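Local coordinates for protein 6-phosphogluconate dehydrogenase, NAD-binding (Mycolicibacterium smegmatis MC2 155, PDB 6SMT) that reduces imines to amines with selectivity for the S enantiomer, probably using NADPH as the hydride donor, at residues Gly93-Gly98 with Gly118-Asp123; Gly270-Thr275 with Ser286-Glu291; Ala28-Gly33 with Arg52-Ala57; Leu194-Ala199 with Ala253-Ala258. One frame throughout, in Å; residues are numbered along the deposited sequence. Where two conformers were deposited one is given.

Contact 1 of 4, residues Gly93-Gly98 with Gly118-Asp123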
loop_
_atom_site.group_PDB
_atom_site.type_symbol
_atom_site.label_atom_id
_atom_site.label_comp_id
_atom_site.label_asym_id
_atom_site.label_seq_id
_atom_site.Cartn_x
_atom_site.Cartn_y
_atom_site.Cartn_z
ATOM N N GLY B 93 4.874 -24.399 -34.598
ATOM C CA GLY B 93 5.901 -23.560 -35.232
ATOM C C GLY B 93 5.755 -22.066 -34.913
ATOM O O GLY B 93 6.476 -21.277 -35.498
ATOM N N ARG B 94 4.862 -21.724 -33.990
ATOM C CA ARG B 94 4.674 -20.315 -33.622
ATOM C C ARG B 94 4.966 -20.165 -32.135
ATOM O O ARG B 94 5.200 -21.114 -31.445
ATOM C CB ARG B 94 3.229 -19.938 -33.914
ATOM C CG ARG B 94 2.871 -20.015 -35.406
ATOM C CD ARG B 94 1.427 -19.729 -35.738
ATOM N NE ARG B 94 1.138 -20.210 -37.096
ATOM C CZ ARG B 94 1.428 -19.569 -38.182
ATOM N NH1 ARG B 94 1.802 -18.302 -38.115
ATOM N NH2 ARG B 94 1.210 -20.140 -39.372
ATOM N N THR B 95 4.929 -18.931 -31.665
ATOM C CA THR B 95 5.171 -18.604 -30.239
ATOM C C THR B 95 3.897 -18.088 -29.634
ATOM O O THR B 95 3.255 -17.199 -30.199
ATOM C CB THR B 95 6.245 -17.516 -30.103
ATOM O OG1 THR B 95 7.450 -18.083 -30.648
ATOM C CG2 THR B 95 6.504 -17.172 -28.636
ATOM N N VAL B 96 3.510 -18.606 -28.471
ATOM C CA VAL B 96 2.328 -18.133 -27.726
ATOM C C VAL B 96 2.885 -17.533 -26.438
ATOM O O VAL B 96 3.769 -18.137 -25.790
ATOM C CB VAL B 96 1.410 -19.301 -27.357
ATOM C CG1 VAL B 96 0.321 -18.866 -26.411
ATOM C CG2 VAL B 96 0.835 -19.909 -28.639
ATOM N N ILE B 97 2.420 -16.338 -26.070
ATOM C CA ILE B 97 2.774 -15.739 -24.772
ATOM C C ILE B 97 1.493 -15.597 -23.986
ATOM O O ILE B 97 0.568 -14.856 -24.372
ATOM C CB ILE B 97 3.505 -14.401 -24.923
ATOM C CG1 ILE B 97 4.756 -14.609 -25.772
ATOM C CG2 ILE B 97 3.806 -13.814 -23.569
ATOM C CD1 ILE B 97 5.604 -13.343 -25.932
ATOM N N GLY B 98 1.444 -16.213 -22.815
ATOM C CA GLY B 98 0.330 -16.060 -21.900
ATOM C C GLY B 98 0.523 -14.761 -21.162
ATOM O O GLY B 98 1.601 -14.541 -20.617
ATOM N N GLY B 118 3.385 -28.377 -30.727
ATOM C CA GLY B 118 4.568 -27.951 -31.462
ATOM C C GLY B 118 4.725 -26.453 -31.501
ATOM O O GLY B 118 5.541 -25.953 -32.245
ATOM N N GLY B 119 4.108 -25.776 -30.519
ATOM C CA GLY B 119 4.394 -24.337 -30.311
ATOM C C GLY B 119 5.488 -24.138 -29.275
ATOM O O GLY B 119 5.949 -25.104 -28.599
ATOM N N ARG B 120 5.874 -22.883 -29.104
ATOM C CA ARG B 120 6.875 -22.347 -28.132
ATOM C C ARG B 120 6.043 -21.482 -27.169
ATOM O O ARG B 120 4.986 -20.967 -27.628
ATOM C CB ARG B 120 7.932 -21.637 -28.992
ATOM C CG ARG B 120 8.853 -22.625 -29.730
ATOM C CD ARG B 120 10.050 -21.989 -30.397
ATOM N NE ARG B 120 9.621 -21.019 -31.364
ATOM C CZ ARG B 120 10.391 -20.080 -31.888
ATOM N NH1 ARG B 120 11.634 -19.969 -31.485
ATOM N NH2 ARG B 120 9.907 -19.258 -32.796
ATOM N N TYR B 121 6.445 -21.401 -25.905
ATOM C CA TYR B 121 5.652 -20.606 -24.939
ATOM C C TYR B 121 6.550 -19.745 -24.109
ATOM O O TYR B 121 7.563 -20.220 -23.582
ATOM C CB TYR B 121 4.854 -21.542 -24.019
ATOM C CG TYR B 121 3.924 -20.828 -23.073
ATOM C CD1 TYR B 121 2.755 -20.264 -23.511
ATOM C CD2 TYR B 121 4.210 -20.742 -21.749
ATOM C CE1 TYR B 121 1.895 -19.648 -22.646
ATOM C CE2 TYR B 121 3.342 -20.156 -20.848
ATOM C CZ TYR B 121 2.201 -19.531 -21.303
ATOM O OH TYR B 121 1.312 -18.919 -20.445
ATOM N N LEU B 122 6.137 -18.501 -23.905
ATOM C CA LEU B 122 6.644 -17.672 -22.794
ATOM C C LEU B 122 5.461 -17.390 -21.897
ATOM O O LEU B 122 4.350 -17.155 -22.406
ATOM C CB LEU B 122 7.277 -16.348 -23.205
ATOM C CG LEU B 122 8.485 -16.483 -24.067
ATOM C CD1 LEU B 122 8.874 -15.096 -24.610
ATOM C CD2 LEU B 122 9.634 -17.074 -23.288
ATOM N N ASP B 123 5.640 -17.280 -20.594
ATOM C CA ASP B 123 4.606 -16.755 -19.695
ATOM C C ASP B 123 4.966 -15.329 -19.341
ATOM O O ASP B 123 6.158 -15.009 -19.158
ATOM C CB ASP B 123 4.513 -17.573 -18.398
ATOM C CG ASP B 123 3.160 -17.279 -17.722
ATOM O OD1 ASP B 123 2.107 -17.502 -18.399
ATOM O OD2 ASP B 123 3.145 -16.694 -16.566
HETATM O O HOH W 1 7.675 -22.296 -32.554
#
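T95 to G98 run parallel to R120 to D123 as neighbouring strands of a Rossmann-type sheet, joined through helix 104-116 in a beta-alpha-beta crossover. The strand axes come within 4.7 Å and diverge by 21°. The backbone ladder carries the pairing: R120 N gives to R94 O, V96 N to R120 O, L122 N to V96 O and G98 N to L122 O. Before the strands, G93 N adds a 2.9 Å bond to G118 O; G118 is the residue of positive phi that closes helix 104-116 in a Schellman motif.

The apolar contacts fall on both faces. I97 and L122 lie alongside each other, their CD1 methyls 3.9 Å apart, on the face that helix 146-156 packs against. On the other face V96 CG1 reaches Y121 CD1 at 4.0 Å.

The polar ends of T95 and R120 find their main partners on helix 146-156. T95 OG1 sits over a face of the R120 guanidinium, but its own bond goes to H152, and R120 is salt-bridged to E151. R120 has two conformers; in one of them NE donates to a water that donates in turn to R94 O.

With CG anti to the backbone N (chi1 -175°), the Y121 side chain leans across the neighbouring strand. Its OH comes 3.4 Å from G98 CA and donates to the anti lone pair of D123 OD1 at 2.6 Å.

Contact 2 of 4, residues Gly270-Thr275 with Ser286-Glu291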
loop_
_atom_site.group_PDB
_atom_site.type_symbol
_atom_site.label_atom_id
_atom_site.label_comp_id
_atom_site.label_asym_id
_atom_site.label_seq_id
_atom_site.Cartn_x
_atom_site.Cartn_y
_atom_site.Cartn_z
ATOM N N GLY B 270 -3.846 -9.550 14.506
ATOM C CA GLY B 270 -3.455 -10.879 15.009
ATOM C C GLY B 270 -2.009 -11.184 14.865
ATOM O O GLY B 270 -1.365 -11.703 15.805
ATOM N N TYR B 271 -1.346 -10.755 13.776
ATOM C CA TYR B 271 0.070 -10.956 13.589
ATOM C C TYR B 271 0.865 -10.098 14.583
ATOM O O TYR B 271 1.880 -10.518 15.098
ATOM C CB TYR B 271 0.517 -10.635 12.168
ATOM C CG TYR B 271 -0.300 -11.277 11.077
ATOM C CD1 TYR B 271 -0.700 -12.606 11.087
ATOM C CD2 TYR B 271 -0.698 -10.542 9.990
ATOM C CE1 TYR B 271 -1.486 -13.138 10.063
ATOM C CE2 TYR B 271 -1.432 -11.061 8.941
ATOM C CZ TYR B 271 -1.849 -12.381 8.992
ATOM O OH TYR B 271 -2.613 -12.893 7.968
ATOM N N VAL B 272 0.481 -8.830 14.696
ATOM C CA VAL B 272 1.144 -7.906 15.644
ATOM C C VAL B 272 1.087 -8.448 17.075
ATOM O O VAL B 272 2.121 -8.519 17.723
ATOM C CB VAL B 272 0.501 -6.517 15.509
ATOM C CG1 VAL B 272 1.022 -5.623 16.617
ATOM C CG2 VAL B 272 0.774 -5.916 14.160
ATOM N N ASP B 273 -0.079 -8.880 17.486
ATOM C CA ASP B 273 -0.235 -9.384 18.848
ATOM C C ASP B 273 0.601 -10.670 19.018
ATOM O O ASP B 273 1.124 -10.867 20.138
ATOM C CB ASP B 273 -1.689 -9.605 19.165
ATOM C CG ASP B 273 -2.503 -8.356 19.393
ATOM O OD1 ASP B 273 -1.856 -7.264 19.534
ATOM O OD2 ASP B 273 -3.766 -8.498 19.475
ATOM N N ALA B 274 0.609 -11.551 18.045
ATOM C CA ALA B 274 1.442 -12.744 18.168
ATOM C C ALA B 274 2.909 -12.393 18.278
ATOM O O ALA B 274 3.654 -13.034 18.994
ATOM C CB ALA B 274 1.160 -13.612 17.015
ATOM N N THR B 275 3.367 -11.306 17.598
ATOM C CA THR B 275 4.747 -10.906 17.673
ATOM C C THR B 275 5.081 -10.376 19.087
ATOM O O THR B 275 6.163 -10.645 19.602
ATOM C CB THR B 275 4.990 -9.816 16.614
ATOM O OG1 THR B 275 4.688 -10.335 15.312
ATOM C CG2 THR B 275 6.427 -9.364 16.560
ATOM N N SER B 286 9.470 -4.910 10.918
ATOM C CA SER B 286 9.988 -5.968 10.044
ATOM C C SER B 286 9.801 -7.374 10.620
ATOM O O SER B 286 9.691 -8.342 9.915
ATOM C CB SER B 286 11.438 -5.701 9.740
ATOM O OG SER B 286 12.166 -5.555 10.966
ATOM N N ARG B 287 9.672 -7.515 11.922
ATOM C CA ARG B 287 9.490 -8.825 12.556
ATOM C C ARG B 287 8.082 -9.340 12.368
ATOM O O ARG B 287 7.873 -10.541 12.507
ATOM C CB ARG B 287 9.724 -8.635 14.052
ATOM C CG ARG B 287 9.589 -9.869 14.911
ATOM C CD ARG B 287 10.656 -10.856 14.714
ATOM N NE ARG B 287 11.833 -10.528 15.472
ATOM C CZ ARG B 287 12.911 -11.316 15.637
ATOM N NH1 ARG B 287 13.021 -12.457 14.957
ATOM N NH2 ARG B 287 13.889 -10.886 16.425
ATOM N N ILE B 288 7.080 -8.497 12.146
ATOM C CA ILE B 288 5.640 -8.907 12.266
ATOM C C ILE B 288 5.350 -10.073 11.326
ATOM O O ILE B 288 4.576 -10.994 11.698
ATOM C CB ILE B 288 4.716 -7.705 12.047
ATOM C CG1 ILE B 288 4.831 -6.695 13.197
ATOM C CG2 ILE B 288 3.239 -8.152 11.898
ATOM C CD1 ILE B 288 4.274 -5.303 12.817
ATOM N N ALA B 289 5.767 -9.975 10.079
ATOM C CA ALA B 289 5.350 -10.934 9.051
ATOM C C ALA B 289 5.803 -12.355 9.418
ATOM O O ALA B 289 5.150 -13.321 8.931
ATOM C CB ALA B 289 5.889 -10.495 7.732
ATOM N N SER B 290 6.842 -12.540 10.228
ATOM C CA SER B 290 7.168 -13.914 10.656
ATOM C C SER B 290 5.927 -14.628 11.185
ATOM O O SER B 290 5.810 -15.852 10.919
ATOM C CB SER B 290 8.228 -13.891 11.711
ATOM O OG SER B 290 9.411 -13.347 11.132
ATOM N N GLU B 291 5.092 -13.973 11.986
ATOM C CA GLU B 291 3.915 -14.542 12.641
ATOM C C GLU B 291 2.807 -14.870 11.653
ATOM O O GLU B 291 1.778 -15.408 12.058
ATOM C CB GLU B 291 3.411 -13.697 13.801
ATOM C CG GLU B 291 4.450 -13.684 14.911
ATOM C CD GLU B 291 4.665 -15.054 15.583
ATOM O OE1 GLU B 291 3.712 -15.881 15.606
ATOM O OE2 GLU B 291 5.732 -15.210 16.186
HETATM O O HOH W 2 6.921 -12.002 14.387
#
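In the helical C-terminal domain, Y271, V272, A274 and T275 on helix 263-280 receive the 3-10 segment that carries R287, I288 and E291. I288 forms the apolar part. Its CG2 branch meets Y271 CB at 3.7 Å, while CD1 at the far end of the side chain crosses V272 CG2 at 3.8 Å.

T275 is the pivot. Its OG1 lies anti to the carbonyl carbon (chi1 -59°), which directs it back along the helix to donate to Y271 O at 2.8 Å. That oxygen also takes T275 N, the two donors arriving from opposite faces of its plane. A water donates to T275 OG1 and, at 2.6 Å, to R287 O, so the hydroxyl is linked to the 286-291 segment through the water. On the same threonine CG2 touches R287 CG at 3.6 Å, and E291 CG comes to 3.4 Å from OG1. E291, bent at chi2, then brings OE1 beside A274 CB.

Helix 241-257 backs the apolar part, with V241 and V244 against I288 and A245 against V272. Beyond Y271 lies the second subunit, where D261 bonds the tyrosine OH and L264 packs on its side chain.

Contact 3 of 4, residues Ala28-Gly33 with Arg52-Ala57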
loop_
_atom_site.group_PDB
_atom_site.type_symbol
_atom_site.label_atom_id
_atom_site.label_comp_id
_atom_site.label_asym_id
_atom_site.label_seq_id
_atom_site.Cartn_x
_atom_site.Cartn_y
_atom_site.Cartn_z
ATOM N N ALA B 28 -1.416 -0.488 -28.717
ATOM C CA ALA B 28 0.020 -0.174 -28.679
ATOM C C ALA B 28 0.716 -0.867 -29.852
ATOM O O ALA B 28 1.690 -0.258 -30.424
ATOM C CB ALA B 28 0.618 -0.607 -27.351
ATOM N N LEU B 29 0.387 -2.117 -30.171
ATOM C CA LEU B 29 1.040 -2.859 -31.248
ATOM C C LEU B 29 0.652 -2.185 -32.578
ATOM O O LEU B 29 1.564 -2.043 -33.444
ATOM C CB LEU B 29 0.602 -4.310 -31.222
ATOM C CG LEU B 29 1.072 -5.077 -29.983
ATOM C CD1 LEU B 29 0.246 -6.335 -29.846
ATOM C CD2 LEU B 29 2.585 -5.319 -30.030
ATOM N N LEU B 30 -0.585 -1.735 -32.710
ATOM C CA LEU B 30 -0.959 -1.038 -33.970
ATOM C C LEU B 30 -0.232 0.284 -34.065
ATOM O O LEU B 30 0.228 0.665 -35.208
ATOM C CB LEU B 30 -2.462 -0.812 -34.008
ATOM C CG LEU B 30 -3.323 -2.018 -34.302
ATOM C CD1 LEU B 30 -4.782 -1.675 -33.948
ATOM C CD2 LEU B 30 -3.231 -2.423 -35.759
ATOM N N ASP B 31 -0.127 1.001 -32.970
ATOM C CA ASP B 31 0.531 2.313 -33.020
ATOM C C ASP B 31 1.993 2.137 -33.380
ATOM O O ASP B 31 2.505 3.112 -34.036
ATOM C CB ASP B 31 0.428 2.972 -31.661
ATOM C CG ASP B 31 -0.894 3.479 -31.258
ATOM O OD1 ASP B 31 -1.835 3.557 -32.091
ATOM O OD2 ASP B 31 -1.019 3.871 -30.027
ATOM N N ALA B 32 2.639 1.001 -33.128
ATOM C CA ALA B 32 4.067 0.671 -33.407
ATOM C C ALA B 32 4.241 0.289 -34.883
ATOM O O ALA B 32 5.390 -0.048 -35.285
ATOM C CB ALA B 32 4.595 -0.419 -32.512
ATOM N N GLY B 33 3.139 0.109 -35.592
ATOM C CA GLY B 33 3.215 -0.336 -37.022
ATOM C C GLY B 33 3.191 -1.809 -37.276
ATOM O O GLY B 33 3.528 -2.328 -38.387
ATOM N N ARG B 52 -8.820 1.000 -36.370
ATOM C CA ARG B 52 -7.445 1.481 -36.117
ATOM C C ARG B 52 -6.437 0.717 -36.982
ATOM O O ARG B 52 -5.271 1.043 -36.857
ATOM C CB ARG B 52 -7.109 1.368 -34.619
ATOM C CG ARG B 52 -8.042 2.204 -33.757
ATOM C CD ARG B 52 -7.744 2.220 -32.257
ATOM N NE ARG B 52 -6.450 2.834 -31.972
ATOM C CZ ARG B 52 -6.268 4.093 -31.560
ATOM N NH1 ARG B 52 -7.307 4.890 -31.421
ATOM N NH2 ARG B 52 -5.041 4.530 -31.319
ATOM N N GLY B 53 -6.852 -0.305 -37.694
ATOM C CA GLY B 53 -5.964 -1.070 -38.580
ATOM C C GLY B 53 -5.797 -2.501 -38.293
ATOM O O GLY B 53 -5.082 -3.171 -39.016
ATOM N N ALA B 54 -6.446 -3.021 -37.244
ATOM C CA ALA B 54 -6.343 -4.469 -36.951
ATOM C C ALA B 54 -7.119 -5.289 -37.959
ATOM O O ALA B 54 -8.191 -4.801 -38.481
ATOM C CB ALA B 54 -6.864 -4.780 -35.566
ATOM N N LEU B 55 -6.593 -6.462 -38.235
ATOM C CA LEU B 55 -7.325 -7.547 -38.897
ATOM C C LEU B 55 -8.081 -8.333 -37.860
ATOM O O LEU B 55 -7.581 -8.472 -36.741
ATOM C CB LEU B 55 -6.329 -8.486 -39.589
ATOM C CG LEU B 55 -5.388 -7.800 -40.565
ATOM C CD1 LEU B 55 -4.259 -8.728 -41.046
ATOM C CD2 LEU B 55 -6.223 -7.362 -41.758
ATOM N N SER B 56 -9.261 -8.851 -38.139
ATOM C CA SER B 56 -9.878 -9.768 -37.152
ATOM C C SER B 56 -10.001 -11.145 -37.764
ATOM O O SER B 56 -9.860 -11.300 -38.988
ATOM C CB SER B 56 -11.134 -9.291 -36.519
ATOM O OG SER B 56 -12.110 -9.180 -37.493
ATOM N N ALA B 57 -10.015 -12.128 -36.907
ATOM C CA ALA B 57 -10.086 -13.536 -37.327
ATOM C C ALA B 57 -11.287 -14.117 -36.616
ATOM O O ALA B 57 -11.643 -13.813 -35.486
ATOM C CB ALA B 57 -8.823 -14.319 -36.962
HETATM O O HOH W 3 -3.992 2.055 -32.705
#
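L30, on the last turn of helix 20-31, puts both its methyls onto the chain that leaves helix 47-51. CD2 rests on the peptide between G53 and A54, 3.6 Å from G53 C and equally close to A54 N. CD1 lies nearer R52 CB, at 3.9 Å, and reaches A54 CB at 4.1 Å. The leucine thus meets backbone as well as the CB atoms of R52 and A54.

Next to this apolar patch, D31 faces the end of R52. The salt bridge is slack: R52 NH2 lies 3.4 Å from D31 OD1, a weak bond with an angle of 150° at the hydrogen, and the carboxylate and guanidinium planes stand 57° apart. R52 has two conformers, and the weak pairing belongs to one of them, so it is doubtful as a lasting bond. A water ties the charges more closely. It donates to D31 OD1 at 2.7 Å and accepts from R52 NE, lying in the plane of the guanidinium at its edge. The arginine chain, bent at chi3 (64°), turns NE and NH2 toward the aspartate.

Both helices end nearby in Schellman motifs, with G33 and G53 at positive phi, which is consistent with the turns placing L30 and R52. G33 N returns to L30 O at 3.0 Å.

Strand 35-39 follows the first helix, and its V36 packs against L30. L55 bonds through its backbone to V36 and V38, so strand 55-56 joins strand 35-39 at the outer edge of the Rossmann-type sheet, with helix 20-31 packed over one face through L29 and L30.

Contact 4 of 4, residues Leu194-Ala199 with Ala253-Ala258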
loop_
_atom_site.group_PDB
_atom_site.type_symbol
_atom_site.label_atom_id
_atom_site.label_comp_id
_atom_site.label_asym_id
_atom_site.label_seq_id
_atom_site.Cartn_x
_atom_site.Cartn_y
_atom_site.Cartn_z
ATOM N N LEU B 194 -10.818 5.496 2.632
ATOM C CA LEU B 194 -11.781 6.483 2.116
ATOM C C LEU B 194 -13.099 6.365 2.874
ATOM O O LEU B 194 -13.706 7.421 3.145
ATOM C CB LEU B 194 -12.031 6.300 0.620
ATOM C CG LEU B 194 -10.913 6.643 -0.319
ATOM C CD1 LEU B 194 -11.388 6.577 -1.751
ATOM C CD2 LEU B 194 -10.288 7.995 -0.030
ATOM N N MET B 195 -13.581 5.149 3.160
ATOM C CA MET B 195 -14.907 5.005 3.790
ATOM C C MET B 195 -14.826 5.540 5.214
ATOM O O MET B 195 -15.804 6.198 5.694
ATOM C CB MET B 195 -15.325 3.537 3.786
ATOM C CG MET B 195 -15.538 3.020 2.467
ATOM S SD MET B 195 -17.010 3.672 1.708
ATOM C CE MET B 195 -18.081 2.507 2.564
ATOM N N VAL B 196 -13.758 5.277 5.953
ATOM C CA VAL B 196 -13.656 5.737 7.359
ATOM C C VAL B 196 -13.468 7.252 7.331
ATOM O O VAL B 196 -14.106 7.950 8.163
ATOM C CB VAL B 196 -12.526 5.052 8.096
ATOM C CG1 VAL B 196 -12.386 5.658 9.487
ATOM C CG2 VAL B 196 -12.795 3.559 8.182
ATOM N N ALA B 197 -12.711 7.811 6.430
ATOM C CA ALA B 197 -12.522 9.276 6.305
ATOM C C ALA B 197 -13.892 9.890 6.012
ATOM O O ALA B 197 -14.209 10.956 6.676
ATOM C CB ALA B 197 -11.498 9.572 5.249
ATOM N N ARG B 198 -14.675 9.329 5.114
ATOM C CA ARG B 198 -15.960 9.962 4.727
ATOM C C ARG B 198 -16.883 10.007 5.926
ATOM O O ARG B 198 -17.571 11.076 6.137
ATOM C CB ARG B 198 -16.603 9.240 3.547
ATOM C CG ARG B 198 -17.960 9.760 3.162
ATOM C CD ARG B 198 -18.261 9.166 1.798
ATOM N NE ARG B 198 -18.036 10.117 0.747
ATOM C CZ ARG B 198 -18.377 9.888 -0.523
ATOM N NH1 ARG B 198 -18.839 8.703 -0.869
ATOM N NH2 ARG B 198 -18.372 10.877 -1.363
ATOM N N ALA B 199 -16.878 8.951 6.713
ATOM C CA ALA B 199 -17.730 8.908 7.902
ATOM C C ALA B 199 -17.307 10.000 8.885
ATOM O O ALA B 199 -18.149 10.419 9.754
ATOM C CB ALA B 199 -17.698 7.556 8.542
ATOM N N ALA B 253 -11.084 0.364 16.113
ATOM C CA ALA B 253 -12.150 1.123 16.835
ATOM C C ALA B 253 -12.743 2.189 15.925
ATOM O O ALA B 253 -13.980 2.365 15.795
ATOM C CB ALA B 253 -11.613 1.689 18.068
ATOM N N ALA B 254 -11.894 2.955 15.224
ATOM C CA ALA B 254 -12.422 3.978 14.307
ATOM C C ALA B 254 -13.223 3.390 13.188
ATOM O O ALA B 254 -14.263 3.981 12.728
ATOM C CB ALA B 254 -11.241 4.811 13.825
ATOM N N SER B 255 -12.839 2.210 12.644
ATOM C CA SER B 255 -13.576 1.562 11.563
ATOM C C SER B 255 -14.982 1.225 12.098
ATOM O O SER B 255 -15.967 1.472 11.404
ATOM C CB SER B 255 -12.786 0.388 11.056
ATOM O OG SER B 255 -13.430 -0.281 10.012
ATOM N N ARG B 256 -14.998 0.602 13.276
ATOM C CA ARG B 256 -16.262 0.119 13.951
ATOM C C ARG B 256 -17.207 1.305 14.057
ATOM O O ARG B 256 -18.381 1.212 13.568
ATOM C CB ARG B 256 -15.988 -0.452 15.352
ATOM C CG ARG B 256 -15.426 -1.878 15.317
ATOM C CD ARG B 256 -15.689 -2.896 16.453
ATOM N NE ARG B 256 -14.450 -3.550 16.922
ATOM C CZ ARG B 256 -14.355 -4.341 18.012
ATOM N NH1 ARG B 256 -15.437 -4.643 18.739
ATOM N NH2 ARG B 256 -13.181 -4.836 18.369
ATOM N N GLU B 257 -16.682 2.384 14.585
ATOM C CA GLU B 257 -17.473 3.590 14.881
ATOM C C GLU B 257 -18.032 4.171 13.591
ATOM O O GLU B 257 -19.169 4.710 13.620
ATOM C CB GLU B 257 -16.654 4.581 15.658
ATOM C CG GLU B 257 -17.382 5.900 15.726
ATOM C CD GLU B 257 -16.925 6.799 16.844
ATOM O OE1 GLU B 257 -16.352 6.242 17.836
ATOM O OE2 GLU B 257 -17.242 8.025 16.767
ATOM N N ALA B 258 -17.312 4.058 12.477
ATOM C CA ALA B 258 -17.743 4.552 11.162
ATOM C C ALA B 258 -18.713 3.604 10.449
ATOM O O ALA B 258 -19.191 3.904 9.360
ATOM C CB ALA B 258 -16.512 4.829 10.304
#
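A199 sets its CB directly against the CB of A258, 3.5 Å away, which is tighter than usual for two methyl groups. Each alanine points its CB at the other segment, and their CA atoms are 5.4 Å apart. Side chains this small let helix 171-199 come very near the end of helix 241-257.

One turn earlier, V196 makes the other contacts of the junction. CG1 lies anti to the backbone N (chi1 175°), and this torsion spreads the two methyls over different parts of the partner: CG1 faces A254 O at 4.1 Å and A258 CB at 4.3 Å, whereas CG2 sits over S255, 4.0 Å from its CA. The valine therefore rests on backbone as much as on side chains. A258 CB is shared, meeting V196 on one hand and A199 on the other.

The contact across these segments is apolar, but S255 makes a polar link close by. Its OG hydrogen-bonds with V260 O in the following turn and with H192 on helix 171-199, one helical turn before V196. A258 N bonds back to A254 O at 3.1 Å, tying the alanine to the preceding turn.

The second subunit also touches the junction: its M177 packs on A254 and its T293 on M195. Far from the cofactor sites, this is close helix-to-helix packing at one end of the helical C-terminal domain. A long helix leading out of the Rossmann domain into a helical bundle, intertwined with a second subunit, is the arrangement known in imine reductases.

In the fold
From the N terminus, contact 3 closes the first loop, returning the chain from helix 20-31 over strand 35-39 and helix 47-51 to the sheet edge. Contact 1 follows, with its crossover helix between its two strands, further across the same sheet; the centres of these two lie about 20 Å apart. The chain then enters the helical domain, where contact 4 brings the end of helix 171-199 to that of helix 241-257, enclosing helix 204-231. Contact 2 makes the last, short return onto helix 263-280. All four are in series, none nested or crossing. Contacts 1 and 3 join parts of the Rossmann-type domain, contacts 2 and 4 parts of the helical domain, and both of the latter touch the second subunit.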